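Local coordinates for natterin-like protein (Lethenteron camtschaticum, PDB 6IUL) that is a lamprey immune cytotoxin that probably binds glycans through a jacalin-like lectin domain and forms membrane pores through an aerolysin-type domain, at residues I195-S201 and I298-Y304; L212-I218 and S234-V240; V42-Q46 and F57-D61. All blocks are in the same frame, centred on the assembly; numbering follows the deposited sequence.

Interaction 1. Residues I195-S201 and I298-Y304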
ATOM      1  N   ILE A 195      -7.349   7.842  -7.694  1.00 30.50           N
ATOM      2  CA  ILE A 195      -6.880   6.835  -6.716  1.00 33.36           C
ATOM      3  C   ILE A 195      -8.096   6.150  -6.063  1.00 33.62           C
ATOM      4  O   ILE A 195      -8.749   6.741  -5.196  1.00 37.84           O
ATOM      5  CB  ILE A 195      -6.023   7.499  -5.628  1.00 36.18           C
ATOM      6  CG1 ILE A 195      -4.920   8.345  -6.292  1.00 40.79           C
ATOM      7  CG2 ILE A 195      -5.441   6.453  -4.658  1.00 38.98           C
ATOM      8  CD1 ILE A 195      -3.872   8.919  -5.366  1.00 41.79           C
ATOM      9  N   LYS A 196      -8.405   4.930  -6.488  1.00 34.33           N
ATOM     10  CA  LYS A 196      -9.457   4.113  -5.852  1.00 38.56           C
ATOM     11  C   LYS A 196      -8.945   3.528  -4.528  1.00 41.62           C
ATOM     12  O   LYS A 196      -7.761   3.242  -4.405  1.00 43.11           O
ATOM     13  CB  LYS A 196      -9.901   2.990  -6.769  1.00 38.85           C
ATOM     14  CG  LYS A 196     -10.676   3.429  -8.006  1.00 42.69           C
ATOM     15  CD  LYS A 196     -10.981   2.223  -8.921  1.00 47.66           C
ATOM     16  CE  LYS A 196     -12.190   2.471  -9.796  1.00 57.57           C
ATOM     17  NZ  LYS A 196     -12.398   1.487 -10.905  1.00 63.46           N
ATOM     18  N   LYS A 197      -9.819   3.388  -3.534  1.00 39.38           N
ATOM     19  CA  LYS A 197      -9.419   2.859  -2.229  1.00 40.00           C
ATOM     20  C   LYS A 197     -10.389   1.822  -1.717  1.00 37.37           C
ATOM     21  O   LYS A 197     -11.601   1.954  -1.923  1.00 34.88           O
ATOM     22  CB  LYS A 197      -9.271   3.986  -1.215  1.00 44.16           C
ATOM     23  CG  LYS A 197      -8.096   4.903  -1.486  1.00 52.64           C
ATOM     24  CD  LYS A 197      -7.714   5.791  -0.303  1.00 56.00           C
ATOM     25  CE  LYS A 197      -6.245   6.202  -0.472  1.00 64.36           C
ATOM     26  NZ  LYS A 197      -5.724   7.118   0.569  1.00 70.31           N
ATOM     27  N   SER A 198      -9.851   0.831  -1.008  1.00 34.55           N
ATOM     28  CA  SER A 198     -10.619  -0.236  -0.371  1.00 35.73           C
ATOM     29  C   SER A 198     -10.072  -0.536   1.037  1.00 40.54           C
ATOM     30  O   SER A 198      -8.846  -0.616   1.248  1.00 37.18           O
ATOM     31  CB  SER A 198     -10.532  -1.500  -1.203  1.00 36.30           C
ATOM     32  OG  SER A 198     -11.389  -1.460  -2.322  1.00 44.21           O
ATOM     33  N   SER A 199     -10.976  -0.702   1.994  1.00 38.89           N
ATOM     34  CA  SER A 199     -10.615  -0.972   3.384  1.00 37.24           C
ATOM     35  C   SER A 199     -11.688  -1.817   4.081  1.00 37.01           C
ATOM     36  O   SER A 199     -12.856  -1.431   4.182  1.00 35.73           O
ATOM     37  CB  SER A 199     -10.408   0.313   4.145  1.00 40.89           C
ATOM     38  OG  SER A 199     -10.228   0.030   5.531  1.00 46.73           O
ATOM     39  N   TRP A 200     -11.299  -2.994   4.550  1.00 34.83           N
ATOM     40  CA  TRP A 200     -12.165  -3.796   5.412  1.00 34.56           C
ATOM     41  C   TRP A 200     -11.623  -3.768   6.829  1.00 36.23           C
ATOM     42  O   TRP A 200     -10.483  -4.164   7.060  1.00 44.01           O
ATOM     43  CB  TRP A 200     -12.231  -5.209   4.921  1.00 30.69           C
ATOM     44  CG  TRP A 200     -12.922  -5.425   3.607  1.00 31.56           C
ATOM     45  CD1 TRP A 200     -14.261  -5.670   3.414  1.00 30.03           C
ATOM     46  CD2 TRP A 200     -12.315  -5.488   2.311  1.00 30.82           C
ATOM     47  NE1 TRP A 200     -14.504  -5.903   2.095  1.00 29.18           N
ATOM     48  CE2 TRP A 200     -13.335  -5.768   1.391  1.00 31.39           C
ATOM     49  CE3 TRP A 200     -11.007  -5.320   1.843  1.00 33.42           C
ATOM     50  CZ2 TRP A 200     -13.100  -5.885   0.022  1.00 32.49           C
ATOM     51  CZ3 TRP A 200     -10.761  -5.424   0.499  1.00 33.74           C
ATOM     52  CH2 TRP A 200     -11.805  -5.731  -0.412  1.00 34.88           C
ATOM     53  N   SER A 201     -12.436  -3.308   7.775  1.00 32.62           N
ATOM     54  CA  SER A 201     -12.006  -3.142   9.152  1.00 32.45           C
ATOM     55  C   SER A 201     -11.693  -4.526   9.767  1.00 32.20           C
ATOM     56  O   SER A 201     -12.293  -5.525   9.420  1.00 32.37           O
ATOM     57  CB  SER A 201     -13.056  -2.395   9.975  1.00 28.13           C
ATOM     58  OG  SER A 201     -14.243  -3.222  10.107  1.00 28.57           O
ATOM     59  N   ILE A 298     -16.853  -3.030   9.022  1.00 38.61           N
ATOM     60  CA  ILE A 298     -17.262  -2.021   8.072  1.00 39.27           C
ATOM     61  C   ILE A 298     -16.256  -1.876   6.903  1.00 39.92           C
ATOM     62  O   ILE A 298     -15.045  -1.936   7.081  1.00 37.83           O
ATOM     63  CB  ILE A 298     -17.528  -0.659   8.749  1.00 46.43           C
ATOM     64  CG1 ILE A 298     -16.247  -0.018   9.221  1.00 59.01           C
ATOM     65  CG2 ILE A 298     -18.526  -0.775   9.931  1.00 42.43           C
ATOM     66  CD1 ILE A 298     -16.452   1.354   9.855  1.00 68.20           C
ATOM     67  N   TYR A 299     -16.792  -1.685   5.709  1.00 36.73           N
ATOM     68  CA  TYR A 299     -16.046  -1.427   4.498  1.00 35.01           C
ATOM     69  C   TYR A 299     -16.118   0.031   4.172  1.00 38.69           C
ATOM     70  O   TYR A 299     -17.207   0.624   4.116  1.00 41.91           O
ATOM     71  CB  TYR A 299     -16.552  -2.270   3.323  1.00 31.36           C
ATOM     72  CG  TYR A 299     -15.874  -1.959   2.012  1.00 34.68           C
ATOM     73  CD1 TYR A 299     -14.666  -2.552   1.667  1.00 33.48           C
ATOM     74  CD2 TYR A 299     -16.414  -1.018   1.124  1.00 33.59           C
ATOM     75  CE1 TYR A 299     -14.029  -2.255   0.486  1.00 35.47           C
ATOM     76  CE2 TYR A 299     -15.785  -0.718  -0.076  1.00 33.16           C
ATOM     77  CZ  TYR A 299     -14.593  -1.333  -0.397  1.00 34.11           C
ATOM     78  OH  TYR A 299     -13.933  -1.042  -1.567  1.00 32.14           O
ATOM     79  N   LYS A 300     -14.938   0.615   3.984  1.00 38.09           N
ATOM     80  CA  LYS A 300     -14.772   1.986   3.560  1.00 42.66           C
ATOM     81  C   LYS A 300     -14.068   1.941   2.201  1.00 43.24           C
ATOM     82  O   LYS A 300     -13.011   1.315   2.037  1.00 40.73           O
ATOM     83  CB  LYS A 300     -13.929   2.775   4.554  1.00 48.37           C
ATOM     84  CG  LYS A 300     -14.679   3.220   5.794  1.00 58.41           C
ATOM     85  CD  LYS A 300     -13.926   4.292   6.569  1.00 68.87           C
ATOM     86  CE  LYS A 300     -14.742   4.781   7.762  1.00 74.33           C
ATOM     87  NZ  LYS A 300     -15.874   5.666   7.342  1.00 79.41           N
ATOM     88  N   GLY A 301     -14.654   2.611   1.225  1.00 40.50           N
ATOM     89  CA  GLY A 301     -14.080   2.659  -0.087  1.00 41.40           C
ATOM     90  C   GLY A 301     -14.179   4.033  -0.723  1.00 36.74           C
ATOM     91  O   GLY A 301     -14.947   4.870  -0.306  1.00 34.95           O
ATOM     92  N   LEU A 302     -13.390   4.218  -1.767  1.00 36.77           N
ATOM     93  CA  LEU A 302     -13.498   5.347  -2.653  1.00 37.88           C
ATOM     94  C   LEU A 302     -13.481   4.798  -4.070  1.00 35.46           C
ATOM     95  O   LEU A 302     -12.599   4.006  -4.434  1.00 33.54           O
ATOM     96  CB  LEU A 302     -12.338   6.310  -2.448  1.00 42.65           C
ATOM     97  CG  LEU A 302     -12.322   7.540  -3.393  1.00 42.17           C
ATOM     98  CD1 LEU A 302     -13.589   8.362  -3.200  1.00 41.46           C
ATOM     99  CD2 LEU A 302     -11.130   8.447  -3.111  1.00 38.51           C
ATOM    100  N   THR A 303     -14.483   5.158  -4.859  1.00 29.92           N
ATOM    101  CA  THR A 303     -14.539   4.704  -6.234  1.00 31.37           C
ATOM    102  C   THR A 303     -14.939   5.856  -7.164  1.00 32.26           C
ATOM    103  O   THR A 303     -15.382   6.928  -6.702  1.00 30.64           O
ATOM    104  CB  THR A 303     -15.504   3.528  -6.392  1.00 34.52           C
ATOM    105  OG1 THR A 303     -15.278   2.899  -7.660  1.00 33.15           O
ATOM    106  CG2 THR A 303     -16.965   3.964  -6.300  1.00 32.34           C
ATOM    107  N   TYR A 304     -14.752   5.631  -8.457  1.00 30.48           N
ATOM    108  CA  TYR A 304     -15.064   6.620  -9.478  1.00 31.73           C
ATOM    109  C   TYR A 304     -15.841   5.957 -10.599  1.00 35.61           C
ATOM    110  O   TYR A 304     -15.652   4.773 -10.870  1.00 35.39           O
ATOM    111  CB  TYR A 304     -13.815   7.273 -10.057  1.00 28.51           C
ATOM    112  CG  TYR A 304     -13.093   8.227  -9.153  1.00 26.73           C
ATOM    113  CD1 TYR A 304     -12.156   7.769  -8.211  1.00 27.23           C
ATOM    114  CD2 TYR A 304     -13.299   9.599  -9.255  1.00 27.68           C
ATOM    115  CE1 TYR A 304     -11.468   8.647  -7.393  1.00 24.30           C
ATOM    116  CE2 TYR A 304     -12.613  10.496  -8.438  1.00 27.34           C
ATOM    117  CZ  TYR A 304     -11.707  10.006  -7.501  1.00 27.07           C
ATOM    118  OH  TYR A 304     -11.049  10.909  -6.689  1.00 27.12           O
TER
HETATM  119  O   HOH W   1      -8.510  10.052  -6.627  1.00 39.24           O
HETATM  120  O   HOH W   2     -13.116   0.128   7.243  1.00 48.20           O
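Tyr299 holds CG opposite its backbone N (chi1 176°), while Trp200 has CG beside its own (chi1 -68°). These two torsions bring the rings together on one face of the sheet. The edge of Tyr299 points at the face of Trp200, with the planes turned 55° apart. Tyr299 CD1 is the touching atom, 3.4 Å from Trp200 NE1 and offset toward the rim of the indole. Tyr156 takes the indole N-H in a hydrogen bond, which anchors the indole.

The phenol end of Tyr299 runs on to the next pair. Its OH is 2.7 Å from Ser198 OG, a hydrogen bond in which the serine lies near the plane of the tyrosine ring. Both side chains are buried. Gly301 faces Ser198 and leaves the room that the tyrosine ring occupies.

On the other face Lys197 packs against Leu302, CB to CB 4.0 Å. Lys300 turns its amine away to a salt bridge with Asp274. At one end Ser201 OG takes the backbone N-H of Ile298 at 2.8 Å, nearly straight. At the other a water joins Ile195 N to Tyr304 OH.

Backbone bonds pair Lys197 with Leu302, Ser199 with Lys300 (one of the two weak) and Ser201 N with Ile298 O. The contact joins two long neighbouring strands, 184-200 and 290-313, in the elongated beta-sheet domain of the aerolysin-type pore-forming fold.

Interaction 2. Residues L212-I218 and S234-V240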
ATOM      1  N   LEU A 212      -3.224 -11.532   6.351  1.00 32.15           N
ATOM      2  CA  LEU A 212      -4.597 -11.621   5.813  1.00 29.84           C
ATOM      3  C   LEU A 212      -4.643 -11.281   4.321  1.00 30.24           C
ATOM      4  O   LEU A 212      -3.946 -10.364   3.881  1.00 31.36           O
ATOM      5  CB  LEU A 212      -5.504 -10.627   6.539  1.00 30.83           C
ATOM      6  CG  LEU A 212      -5.673 -10.839   8.025  1.00 28.96           C
ATOM      7  CD1 LEU A 212      -6.495  -9.750   8.618  1.00 30.39           C
ATOM      8  CD2 LEU A 212      -6.301 -12.189   8.342  1.00 31.80           C
ATOM      9  N   SER A 213      -5.403 -12.050   3.554  1.00 29.87           N
ATOM     10  CA  SER A 213      -5.885 -11.607   2.261  1.00 35.74           C
ATOM     11  C   SER A 213      -7.404 -11.753   2.233  1.00 36.99           C
ATOM     12  O   SER A 213      -7.989 -12.510   3.019  1.00 36.25           O
ATOM     13  CB  SER A 213      -5.229 -12.347   1.084  1.00 36.10           C
ATOM     14  OG  SER A 213      -5.417 -13.709   1.219  1.00 42.51           O
ATOM     15  N   VAL A 214      -8.028 -10.990   1.344  1.00 34.08           N
ATOM     16  CA  VAL A 214      -9.470 -11.007   1.157  1.00 32.55           C
ATOM     17  C   VAL A 214      -9.799 -11.503  -0.232  1.00 32.81           C
ATOM     18  O   VAL A 214      -9.368 -10.929  -1.231  1.00 33.06           O
ATOM     19  CB  VAL A 214     -10.037  -9.600   1.305  1.00 32.18           C
ATOM     20  CG1 VAL A 214     -11.548  -9.649   1.218  1.00 32.70           C
ATOM     21  CG2 VAL A 214      -9.608  -8.988   2.632  1.00 31.68           C
ATOM     22  N   LYS A 215     -10.532 -12.604  -0.310  1.00 34.88           N
ATOM     23  CA  LYS A 215     -10.961 -13.131  -1.582  1.00 38.57           C
ATOM     24  C   LYS A 215     -12.397 -12.656  -1.780  1.00 38.87           C
ATOM     25  O   LYS A 215     -13.334 -13.202  -1.202  1.00 37.18           O
ATOM     26  CB  LYS A 215     -10.808 -14.648  -1.661  1.00 41.02           C
ATOM     27  CG  LYS A 215     -11.132 -15.214  -3.032  1.00 48.08           C
ATOM     28  CD  LYS A 215     -10.943 -16.741  -3.059  1.00 59.62           C
ATOM     29  CE  LYS A 215     -12.260 -17.478  -2.784  1.00 64.54           C
ATOM     30  NZ  LYS A 215     -12.098 -18.881  -2.343  1.00 64.87           N
ATOM     31  N   ALA A 216     -12.531 -11.572  -2.548  1.00 39.28           N
ATOM     32  CA  ALA A 216     -13.801 -10.847  -2.692  1.00 36.82           C
ATOM     33  C   ALA A 216     -13.772  -9.918  -3.880  1.00 36.57           C
ATOM     34  O   ALA A 216     -12.712  -9.631  -4.434  1.00 36.34           O
ATOM     35  CB  ALA A 216     -14.067 -10.022  -1.453  1.00 36.47           C
ATOM     36  N   GLY A 217     -14.941  -9.407  -4.237  1.00 37.80           N
ATOM     37  CA  GLY A 217     -15.020  -8.353  -5.220  1.00 41.44           C
ATOM     38  C   GLY A 217     -15.075  -7.007  -4.542  1.00 46.07           C
ATOM     39  O   GLY A 217     -15.381  -6.912  -3.372  1.00 48.15           O
ATOM     40  N   ILE A 218     -14.829  -5.942  -5.293  1.00 50.68           N
ATOM     41  CA  ILE A 218     -14.847  -4.597  -4.713  1.00 50.28           C
ATOM     42  C   ILE A 218     -16.197  -3.932  -4.985  1.00 50.36           C
ATOM     43  O   ILE A 218     -16.716  -3.996  -6.107  1.00 62.98           O
ATOM     44  CB  ILE A 218     -13.673  -3.762  -5.283  1.00 54.67           C
ATOM     45  CG1 ILE A 218     -12.359  -4.195  -4.614  1.00 62.33           C
ATOM     46  CG2 ILE A 218     -13.897  -2.275  -5.080  1.00 53.07           C
ATOM     47  CD1 ILE A 218     -11.115  -3.567  -5.205  1.00 68.90           C
ATOM     48  N   SER A 234     -16.047  -7.896 -10.083  1.00 52.29           N
ATOM     49  CA  SER A 234     -15.441  -9.199 -10.265  1.00 53.29           C
ATOM     50  C   SER A 234     -14.510  -9.531  -9.064  1.00 51.95           C
ATOM     51  O   SER A 234     -13.789  -8.679  -8.550  1.00 53.82           O
ATOM     52  CB  SER A 234     -14.632  -9.156 -11.576  1.00 56.73           C
ATOM     53  OG  SER A 234     -14.131 -10.421 -11.909  1.00 63.84           O
ATOM     54  N   GLU A 235     -14.534 -10.776  -8.637  1.00 46.29           N
ATOM     55  CA  GLU A 235     -13.784 -11.218  -7.484  1.00 50.25           C
ATOM     56  C   GLU A 235     -12.286 -11.359  -7.759  1.00 51.97           C
ATOM     57  O   GLU A 235     -11.877 -11.830  -8.814  1.00 50.26           O
ATOM     58  CB  GLU A 235     -14.335 -12.562  -7.027  1.00 52.86           C
ATOM     59  CG  GLU A 235     -13.549 -13.207  -5.899  1.00 60.04           C
ATOM     60  CD  GLU A 235     -14.240 -14.462  -5.355  1.00 59.71           C
ATOM     61  OE1 GLU A 235     -15.416 -14.361  -4.918  1.00 59.00           O
ATOM     62  OE2 GLU A 235     -13.607 -15.551  -5.370  1.00 65.63           O
ATOM     63  N   SER A 236     -11.472 -10.950  -6.793  1.00 49.92           N
ATOM     64  CA  SER A 236     -10.029 -11.278  -6.799  1.00 53.32           C
ATOM     65  C   SER A 236      -9.449 -11.302  -5.368  1.00 48.28           C
ATOM     66  O   SER A 236     -10.195 -11.282  -4.391  1.00 47.70           O
ATOM     67  CB  SER A 236      -9.249 -10.300  -7.691  1.00 51.52           C
ATOM     68  OG  SER A 236      -9.301  -9.008  -7.140  1.00 66.79           O
ATOM     69  N   THR A 237      -8.123 -11.328  -5.280  1.00 45.59           N
ATOM     70  CA  THR A 237      -7.373 -11.304  -4.034  1.00 45.86           C
ATOM     71  C   THR A 237      -6.908  -9.908  -3.650  1.00 42.04           C
ATOM     72  O   THR A 237      -6.329  -9.218  -4.453  1.00 37.71           O
ATOM     73  CB  THR A 237      -6.164 -12.222  -4.179  1.00 46.61           C
ATOM     74  OG1 THR A 237      -6.654 -13.559  -4.226  1.00 54.30           O
ATOM     75  CG2 THR A 237      -5.242 -12.126  -3.000  1.00 53.34           C
ATOM     76  N   HIS A 238      -7.168  -9.496  -2.413  1.00 37.91           N
ATOM     77  CA  HIS A 238      -6.851  -8.116  -1.990  1.00 38.45           C
ATOM     78  C   HIS A 238      -6.196  -8.123  -0.615  1.00 37.94           C
ATOM     79  O   HIS A 238      -6.433  -9.012   0.189  1.00 32.47           O
ATOM     80  CB  HIS A 238      -8.128  -7.255  -1.902  1.00 38.57           C
ATOM     81  CG  HIS A 238      -8.931  -7.240  -3.162  1.00 45.87           C
ATOM     82  ND1 HIS A 238      -8.590  -6.458  -4.248  1.00 50.39           N
ATOM     83  CD2 HIS A 238     -10.048  -7.918  -3.517  1.00 47.30           C
ATOM     84  CE1 HIS A 238      -9.468  -6.657  -5.217  1.00 58.19           C
ATOM     85  NE2 HIS A 238     -10.366  -7.530  -4.796  1.00 53.76           N
ATOM     86  N   ALA A 239      -5.379  -7.119  -0.328  1.00 34.56           N
ATOM     87  CA  ALA A 239      -4.979  -6.890   1.037  1.00 34.04           C
ATOM     88  C   ALA A 239      -6.162  -6.221   1.717  1.00 35.16           C
ATOM     89  O   ALA A 239      -7.049  -5.656   1.069  1.00 35.69           O
ATOM     90  CB  ALA A 239      -3.730  -6.023   1.107  1.00 32.59           C
ATOM     91  N   VAL A 240      -6.153  -6.260   3.037  1.00 33.98           N
ATOM     92  CA  VAL A 240      -7.224  -5.703   3.829  1.00 36.07           C
ATOM     93  C   VAL A 240      -7.389  -4.204   3.578  1.00 34.95           C
ATOM     94  O   VAL A 240      -8.486  -3.660   3.680  1.00 34.13           O
ATOM     95  CB  VAL A 240      -6.952  -6.039   5.309  1.00 38.44           C
ATOM     96  CG1 VAL A 240      -7.471  -5.005   6.236  1.00 44.78           C
ATOM     97  CG2 VAL A 240      -7.580  -7.375   5.657  1.00 41.59           C
TER
HETATM   98  O   HOH W   3      -3.953  -7.663   4.272  1.00 29.24           O
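A beta hairpin of strands 212-223 and 228-238 contains this contact, and the His238 side chain bends over toward the partner strand. Ala216 O sits at the ring edge, in plane, and takes a weak, bent bond from His238 NE2 at 3.2 Å. The same oxygen accepts the backbone N-H of Ser236, so two donors share it. Ile218 CG1 lies over the ring face in a CH-pi contact, 4.2 Å from the centroid. Ile218 CD1 reaches farther to one rim atom, 3.5 Å from His238 CE1. The other ring nitrogen, ND1, is bonded to Glu242, which fixes the rotation of the imidazole.

The strands are antiparallel and strongly twisted, at 140° between their directions. Hydrogen-bonded pairs form at Val214 with His238 and at Ala216 with Ser236. The hairpin belongs to the aerolysin-type domain, where strand 212-223 also runs parallel to strand 135-155.

On the opposite face from His238, Lys215 crosses Glu235 at a slant, its CG 3.4 Å from Glu235 OE2. The lysine bends at chi3 (94°), and its NZ stays 4.7 Å from that oxygen.

At the Leu212 end of the contact, Val240 CG2 meets Leu212 CD1 at 3.9 Å and also touches Val214 CG2. A water bridges Leu212 O to Val240 N.

Interaction 3. Residues V42-Q46 and F57-D61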
ATOM      1  N   VAL A  42       3.553 -23.443  40.539  1.00 25.96           N
ATOM      2  CA  VAL A  42       2.896 -22.276  39.985  1.00 27.87           C
ATOM      3  C   VAL A  42       1.544 -22.180  40.691  1.00 28.01           C
ATOM      4  O   VAL A  42       0.771 -23.129  40.634  1.00 25.24           O
ATOM      5  CB  VAL A  42       2.689 -22.410  38.466  1.00 27.01           C
ATOM      6  CG1 VAL A  42       1.743 -21.299  37.943  1.00 24.52           C
ATOM      7  CG2 VAL A  42       4.038 -22.394  37.767  1.00 25.77           C
ATOM      8  N   ARG A  43       1.288 -21.046  41.370  1.00 29.67           N
ATOM      9  CA  ARG A  43       0.074 -20.860  42.137  1.00 29.89           C
ATOM     10  C   ARG A  43      -1.116 -20.470  41.283  1.00 28.58           C
ATOM     11  O   ARG A  43      -2.259 -20.864  41.550  1.00 25.30           O
ATOM     12  CB  ARG A  43       0.289 -19.779  43.195  1.00 34.51           C
ATOM     13  CG  ARG A  43       1.024 -20.237  44.445  1.00 43.08           C
ATOM     14  CD  ARG A  43      -0.064 -20.166  45.552  1.00 46.56           C
ATOM     15  NE  ARG A  43      -0.052 -18.832  46.116  1.00 41.78           N
ATOM     16  CZ  ARG A  43      -0.810 -18.387  47.132  1.00 40.79           C
ATOM     17  NH1 ARG A  43      -1.770 -19.097  47.687  1.00 39.56           N
ATOM     18  NH2 ARG A  43      -0.568 -17.190  47.627  1.00 34.81           N
ATOM     19  N   GLY A  44      -0.847 -19.641  40.284  1.00 25.16           N
ATOM     20  CA  GLY A  44      -1.940 -19.078  39.528  1.00 26.68           C
ATOM     21  C   GLY A  44      -1.499 -18.406  38.247  1.00 25.84           C
ATOM     22  O   GLY A  44      -0.344 -18.037  38.079  1.00 22.97           O
ATOM     23  N   VAL A  45      -2.466 -18.223  37.363  1.00 24.88           N
ATOM     24  CA  VAL A  45      -2.233 -17.583  36.090  1.00 29.12           C
ATOM     25  C   VAL A  45      -3.427 -16.693  35.767  1.00 27.56           C
ATOM     26  O   VAL A  45      -4.564 -17.082  35.981  1.00 27.80           O
ATOM     27  CB  VAL A  45      -2.072 -18.696  35.033  1.00 31.57           C
ATOM     28  CG1 VAL A  45      -2.367 -18.213  33.672  1.00 41.47           C
ATOM     29  CG2 VAL A  45      -0.671 -19.256  35.054  1.00 34.99           C
ATOM     30  N   GLN A  46      -3.167 -15.510  35.259  1.00 26.62           N
ATOM     31  CA  GLN A  46      -4.189 -14.699  34.641  1.00 27.80           C
ATOM     32  C   GLN A  46      -3.824 -14.450  33.145  1.00 27.57           C
ATOM     33  O   GLN A  46      -2.684 -14.136  32.805  1.00 24.73           O
ATOM     34  CB  GLN A  46      -4.323 -13.415  35.414  1.00 31.30           C
ATOM     35  CG  GLN A  46      -5.303 -12.385  34.886  1.00 34.50           C
ATOM     36  CD  GLN A  46      -5.661 -11.315  35.901  1.00 36.59           C
ATOM     37  OE1 GLN A  46      -4.894 -10.416  36.207  1.00 49.46           O
ATOM     38  NE2 GLN A  46      -6.864 -11.412  36.390  1.00 45.12           N
ATOM     39  N   PHE A  57      -6.977 -18.484  36.818  1.00 23.96           N
ATOM     40  CA  PHE A  57      -7.011 -19.813  37.346  1.00 27.15           C
ATOM     41  C   PHE A  57      -6.003 -19.970  38.452  1.00 28.97           C
ATOM     42  O   PHE A  57      -4.948 -19.294  38.421  1.00 31.68           O
ATOM     43  CB  PHE A  57      -6.698 -20.792  36.211  1.00 28.11           C
ATOM     44  CG  PHE A  57      -7.586 -20.596  35.017  1.00 29.54           C
ATOM     45  CD1 PHE A  57      -8.918 -20.997  35.052  1.00 33.10           C
ATOM     46  CD2 PHE A  57      -7.112 -19.945  33.898  1.00 30.82           C
ATOM     47  CE1 PHE A  57      -9.761 -20.758  33.971  1.00 35.15           C
ATOM     48  CE2 PHE A  57      -7.924 -19.722  32.829  1.00 32.26           C
ATOM     49  CZ  PHE A  57      -9.252 -20.124  32.867  1.00 34.11           C
ATOM     50  N   GLY A  58      -6.284 -20.876  39.399  1.00 25.99           N
ATOM     51  CA  GLY A  58      -5.467 -21.026  40.623  1.00 25.69           C
ATOM     52  C   GLY A  58      -5.603 -19.771  41.442  1.00 26.32           C
ATOM     53  O   GLY A  58      -6.693 -19.192  41.456  1.00 28.66           O
ATOM     54  N   ALA A  59      -4.515 -19.292  42.066  1.00 26.49           N
ATOM     55  CA  ALA A  59      -4.553 -18.112  42.936  1.00 25.65           C
ATOM     56  C   ALA A  59      -3.445 -17.150  42.578  1.00 26.72           C
ATOM     57  O   ALA A  59      -2.320 -17.561  42.311  1.00 25.69           O
ATOM     58  CB  ALA A  59      -4.388 -18.549  44.384  1.00 28.65           C
ATOM     59  N   MET A  60      -3.766 -15.863  42.564  1.00 26.75           N
ATOM     60  CA  MET A  60      -2.790 -14.829  42.250  1.00 27.14           C
ATOM     61  C   MET A  60      -2.437 -14.027  43.496  1.00 29.13           C
ATOM     62  O   MET A  60      -3.336 -13.672  44.273  1.00 27.38           O
ATOM     63  CB  MET A  60      -3.324 -13.882  41.153  1.00 27.70           C
ATOM     64  CG  MET A  60      -3.589 -14.586  39.828  1.00 28.30           C
ATOM     65  SD  MET A  60      -2.057 -15.055  39.026  1.00 28.30           S
ATOM     66  CE  MET A  60      -1.561 -13.482  38.313  1.00 27.99           C
ATOM     67  N   ASP A  61      -1.152 -13.690  43.654  1.00 28.57           N
ATOM     68  CA  ASP A  61      -0.689 -12.940  44.809  1.00 30.84           C
ATOM     69  C   ASP A  61       0.330 -11.859  44.391  1.00 32.73           C
ATOM     70  O   ASP A  61       0.508 -11.617  43.219  1.00 31.10           O
ATOM     71  CB  ASP A  61      -0.161 -13.886  45.889  1.00 31.30           C
ATOM     72  CG  ASP A  61       1.071 -14.702  45.443  1.00 34.58           C
ATOM     73  OD1 ASP A  61       1.715 -14.354  44.405  1.00 32.23           O
ATOM     74  OD2 ASP A  61       1.386 -15.703  46.148  1.00 28.66           O
TER
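Segments 42-46 and 57-61 pair as antiparallel strands at Val45 with Phe57, through two backbone bonds of 2.9 Å between N of one and O of the other, then diverge as the chain after Gly58 swings across Gly44.

Arg43 and Asp61 form a salt bridge. Arg43 NH2 lies 2.9 Å from Asp61 OD2, on the anti side, tilted 24° out of the carboxylate plane. The oxygen is in the guanidinium plane, at its edge. Arg43 NE adds a weak bond to the same oxygen. The planes of the two groups are 59° apart. Both arginine bonds go to OD2, and OD1 is bonded to Ser63. The arginine chain bends at chi2 and chi3 to bring the guanidinium round, and Ala59 CB lies over one of its faces.

Arg43 and Gly44 both face Ser36 on the neighbouring strand, a classic beta bulge. The bulge is in strand 42-49, where it pairs with strand 30-37. On its other side, strand 42-49 forms a hairpin with 54-58, in a four-stranded antiparallel sheet of the jacalin-like lectin domain. Gly44 and Gly58 face each other with their CA atoms 4.2 Å apart. The backbones come close here: Gly44 CA is 3.2 Å from Ala59 O. Gly58 also has a positive phi (66°), which lets the chain turn there. Just beyond it, Ala59 N donates to Arg43 O at 2.8 Å.

Met60 starts away from strand 42-49 but folds back, with bends at chi2 and chi3. Its SD rests on the peptide of Gly44, 3.5 Å from Gly44 C. Its CE reaches Gln46 CB at 4.0 Å. The Phe57 ring stacks with Phe19.

In the fold
From the N terminus, interaction 3 comes first. It closes a short hairpin in the jacalin-like lectin domain and is complete before the other two begin. Strand 184-200 then opens interaction 1, which closes only when strand 290-313 arrives nearly a hundred residues later. Interaction 2, a hairpin of its own, falls within that long loop. These two touch: Trp200 N probably bonds to Val240 O, and Ile218 packs on Ser198 and Tyr299. Both belong to one large sheet of the aerolysin-type domain. Interaction 3 lies about 46 Å from interaction 1 and 44 Å from interaction 2, centre to centre. It joins strands 42-49 and 54-58 of the lectin domain and touches neither of the others.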